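Long-range contact in bromodomain protein, putative (Plasmodium falciparum 3D7, PDB 4PY6), which probably recognises acetylated lysines through its bromodomain, the part of the much longer malaria-parasite protein present here: residues K45-E50 against Y72-R77. Numbering follows the deposited sequence. Where two conformers were deposited one is given.
Sequences KTPVLE and YITISR
Ile-73 N donates a hydrogen bond to Lys-45 O (N to O 3.1 Å, N-H...O angle 153°), joining the loop 45-50 to the first turn of helix 72-81 where the chain traces come closest, 4.9 Å between Lys-45 CA and Tyr-72 CA. An N-H this early in a helix has no acceptor one turn back within the helix, and the loop carbonyl supplies one; the backbone of Tyr-72 is likewise hydrogen-bonded to Phe-44.

Beside this bond the apolar contact is a single methyl-to-proline touch. With CG1 anti to the backbone N (chi1 -153°), Ile-73 turns its other branch, CG2, to the loop, where it rests 3.4 Å from Lys-45 O and 3.8 Å from Pro-47 CD. The proline ring and the isoleucine meet at an oblique angle through that methyl. On the next residue, Thr-74 OG1 lies 4.2 Å from Pro-47 CG, a loose approach, while its hydrogen bond goes to Asp-71 OD1, just ahead of the helix.

Both segments belong to the bromodomain, whose characteristic left-handed four-helix bundle carries a long ZA loop between its first two main helices, here 22-32 and 72-81; segment 45-50 lies in that loop, and the contact ties it back to the start of the second bundle helix. Val-48, three residues beyond the bonded carbonyl, touches the bound pteridinone ligand, which places this contact beside the pocket wall. Tyr-72 faces inward instead: its CD2 passes 4.1 Å from Lys-45 N in an oblique approach to the ring, the side chain packs on Leu-32 and Ile-97, and its hydroxyl is hydrogen-bonded to Tyr-98 OH on helix 87-104.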
ATOM      1  N   LYS A  45       8.520  -9.723   7.795  1.00 30.29           N
ATOM      2  CA  LYS A  45       8.473 -11.155   7.480  1.00 30.42           C
ATOM      3  C   LYS A  45       8.692 -12.074   8.697  1.00 34.42           C
ATOM      4  O   LYS A  45       7.789 -12.831   9.047  1.00 33.23           O
ATOM      5  CB  LYS A  45       9.449 -11.506   6.340  1.00 34.49           C
ATOM      6  CG  LYS A  45       8.995 -11.065   4.955  1.00 48.64           C
ATOM      7  CD  LYS A  45       9.954 -11.569   3.877  1.00 59.50           C
ATOM      8  CE  LYS A  45       9.523 -11.215   2.472  1.00 70.36           C
ATOM      9  NZ  LYS A  45       9.765  -9.782   2.150  1.00 80.31           N
ATOM     10  N   THR A  46       9.887 -12.013   9.327  1.00 32.19           N
ATOM     11  CA  THR A  46      10.271 -12.853  10.475  1.00 32.20           C
ATOM     12  C   THR A  46      10.179 -12.108  11.830  1.00 35.51           C
ATOM     13  O   THR A  46      10.243 -10.875  11.829  1.00 35.00           O
ATOM     14  CB  THR A  46      11.660 -13.483  10.240  1.00 41.38           C
ATOM     15  OG1 THR A  46      12.624 -12.456  10.006  1.00 42.63           O
ATOM     16  CG2 THR A  46      11.665 -14.491   9.093  1.00 40.52           C
ATOM     17  N   PRO A  47      10.037 -12.814  12.990  1.00 31.97           N
ATOM     18  CA  PRO A  47       9.937 -12.102  14.277  1.00 31.81           C
ATOM     19  C   PRO A  47      11.194 -11.347  14.692  1.00 37.47           C
ATOM     20  O   PRO A  47      12.311 -11.814  14.462  1.00 38.30           O
ATOM     21  CB  PRO A  47       9.592 -13.212  15.281  1.00 33.60           C
ATOM     22  CG  PRO A  47       9.128 -14.363  14.457  1.00 37.75           C
ATOM     23  CD  PRO A  47       9.917 -14.271  13.195  1.00 33.84           C
ATOM     24  N   VAL A  48      10.990 -10.176  15.317  1.00 34.17           N
ATOM     25  CA  VAL A  48      12.020  -9.253  15.800  1.00 35.28           C
ATOM     26  C   VAL A  48      12.939  -9.881  16.862  1.00 41.03           C
ATOM     27  O   VAL A  48      14.164  -9.834  16.718  1.00 41.64           O
ATOM     28  CB  VAL A  48      11.372  -7.918  16.277  1.00 38.64           C
ATOM     29  CG1 VAL A  48      12.283  -7.137  17.220  1.00 39.68           C
ATOM     30  CG2 VAL A  48      10.953  -7.053  15.093  1.00 37.96           C
ATOM     31  N   LEU A  49      12.343 -10.470  17.915  1.00 38.04           N
ATOM     32  CA  LEU A  49      13.049 -11.056  19.055  1.00 39.32           C
ATOM     33  C   LEU A  49      13.930 -12.273  18.746  1.00 45.64           C
ATOM     34  O   LEU A  49      14.832 -12.579  19.531  1.00 46.63           O
ATOM     35  CB  LEU A  49      12.086 -11.316  20.235  1.00 38.87           C
ATOM     36  CG  LEU A  49      11.155 -10.150  20.636  1.00 42.68           C
ATOM     37  CD1 LEU A  49      10.115 -10.594  21.638  1.00 42.57           C
ATOM     38  CD2 LEU A  49      11.930  -8.960  21.178  1.00 45.89           C
ATOM     39  N   GLU A  50      13.698 -12.942  17.599  1.00 42.76           N
ATOM     40  CA  GLU A  50      14.486 -14.104  17.171  1.00 44.17           C
ATOM     41  C   GLU A  50      15.278 -13.867  15.863  1.00 49.33           C
ATOM     42  O   GLU A  50      15.791 -14.821  15.271  1.00 49.95           O
ATOM     43  CB  GLU A  50      13.631 -15.393  17.141  1.00 45.14           C
ATOM     44  CG  GLU A  50      12.508 -15.402  16.117  1.00 54.38           C
ATOM     45  CD  GLU A  50      11.480 -16.496  16.318  1.00 74.19           C
ATOM     46  OE1 GLU A  50      10.634 -16.358  17.230  1.00 67.50           O
ATOM     47  OE2 GLU A  50      11.505 -17.484  15.549  1.00 68.10           O
ATOM     48  N   TYR A  72       4.479 -11.420   9.737  1.00 27.03           N
ATOM     49  CA  TYR A  72       3.797 -12.206   8.703  1.00 26.59           C
ATOM     50  C   TYR A  72       3.890 -13.723   8.883  1.00 31.02           C
ATOM     51  O   TYR A  72       2.891 -14.413   8.653  1.00 30.43           O
ATOM     52  CB  TYR A  72       4.246 -11.794   7.288  1.00 28.08           C
ATOM     53  CG  TYR A  72       3.847 -10.394   6.868  1.00 29.31           C
ATOM     54  CD1 TYR A  72       2.535  -9.948   7.005  1.00 30.50           C
ATOM     55  CD2 TYR A  72       4.760  -9.546   6.247  1.00 30.73           C
ATOM     56  CE1 TYR A  72       2.156  -8.671   6.593  1.00 30.96           C
ATOM     57  CE2 TYR A  72       4.392  -8.271   5.822  1.00 31.60           C
ATOM     58  CZ  TYR A  72       3.089  -7.836   6.000  1.00 37.63           C
ATOM     59  OH  TYR A  72       2.724  -6.577   5.586  1.00 38.43           O
ATOM     60  N   ILE A  73       5.073 -14.246   9.278  1.00 28.16           N
ATOM     61  CA  ILE A  73       5.279 -15.686   9.471  1.00 28.36           C
ATOM     62  C   ILE A  73       4.457 -16.278  10.635  1.00 30.83           C
ATOM     63  O   ILE A  73       4.028 -17.429  10.543  1.00 30.60           O
ATOM     64  CB  ILE A  73       6.779 -16.112   9.425  1.00 32.94           C
ATOM     65  CG1 ILE A  73       6.961 -17.576   8.967  1.00 34.46           C
ATOM     66  CG2 ILE A  73       7.530 -15.818  10.718  1.00 33.90           C
ATOM     67  CD1 ILE A  73       7.250 -17.738   7.479  1.00 42.93           C
ATOM     68  N   THR A  74       4.205 -15.479  11.695  1.00 26.24           N
ATOM     69  CA  THR A  74       3.395 -15.887  12.849  1.00 25.43           C
ATOM     70  C   THR A  74       1.936 -16.006  12.399  1.00 27.54           C
ATOM     71  O   THR A  74       1.256 -16.966  12.761  1.00 27.04           O
ATOM     72  CB  THR A  74       3.591 -14.911  14.028  1.00 34.35           C
ATOM     73  OG1 THR A  74       4.983 -14.824  14.333  1.00 35.65           O
ATOM     74  CG2 THR A  74       2.838 -15.342  15.284  1.00 33.44           C
ATOM     75  N   ILE A  75       1.482 -15.046  11.572  1.00 22.94           N
ATOM     76  CA  ILE A  75       0.135 -14.998  11.005  1.00 21.74           C
ATOM     77  C   ILE A  75      -0.091 -16.163  10.026  1.00 25.04           C
ATOM     78  O   ILE A  75      -1.144 -16.795  10.085  1.00 24.26           O
ATOM     79  CB  ILE A  75      -0.175 -13.586  10.436  1.00 24.37           C
ATOM     80  CG1 ILE A  75      -0.353 -12.587  11.608  1.00 24.41           C
ATOM     81  CG2 ILE A  75      -1.407 -13.591   9.512  1.00 24.88           C
ATOM     82  CD1 ILE A  75      -0.346 -11.148  11.275  1.00 29.95           C
ATOM     83  N   SER A  76       0.922 -16.484   9.185  1.00 21.81           N
ATOM     84  CA  SER A  76       0.884 -17.609   8.240  1.00 22.13           C
ATOM     85  C   SER A  76       0.758 -18.937   8.997  1.00 27.17           C
ATOM     86  O   SER A  76       0.057 -19.840   8.532  1.00 27.11           O
ATOM     87  CB  SER A  76       2.138 -17.626   7.373  1.00 25.78           C
ATOM     88  OG  SER A  76       2.186 -16.507   6.504  1.00 34.31           O
ATOM     89  N   ARG A  77       1.440 -19.027  10.167  1.00 24.25           N
ATOM     90  CA  ARG A  77       1.438 -20.199  11.039  0.50 24.78           C
ATOM     91  C   ARG A  77       0.087 -20.338  11.751  1.00 28.20           C
ATOM     92  O   ARG A  77      -0.471 -21.435  11.778  1.00 28.21           O
ATOM     93  CB  ARG A  77       2.584 -20.092  12.058  0.50 25.56           C
ATOM     94  CG  ARG A  77       3.261 -21.415  12.378  0.50 36.85           C
ATOM     95  CD  ARG A  77       4.567 -21.203  13.119  0.50 46.00           C
ATOM     96  NE  ARG A  77       5.677 -20.902  12.209  0.50 52.58           N
ATOM     97  CZ  ARG A  77       6.652 -20.037  12.469  0.50 65.05           C
ATOM     98  NH1 ARG A  77       6.666 -19.362  13.612  0.50 51.73           N
ATOM     99  NH2 ARG A  77       7.618 -19.835  11.584  0.50 51.15           N
TER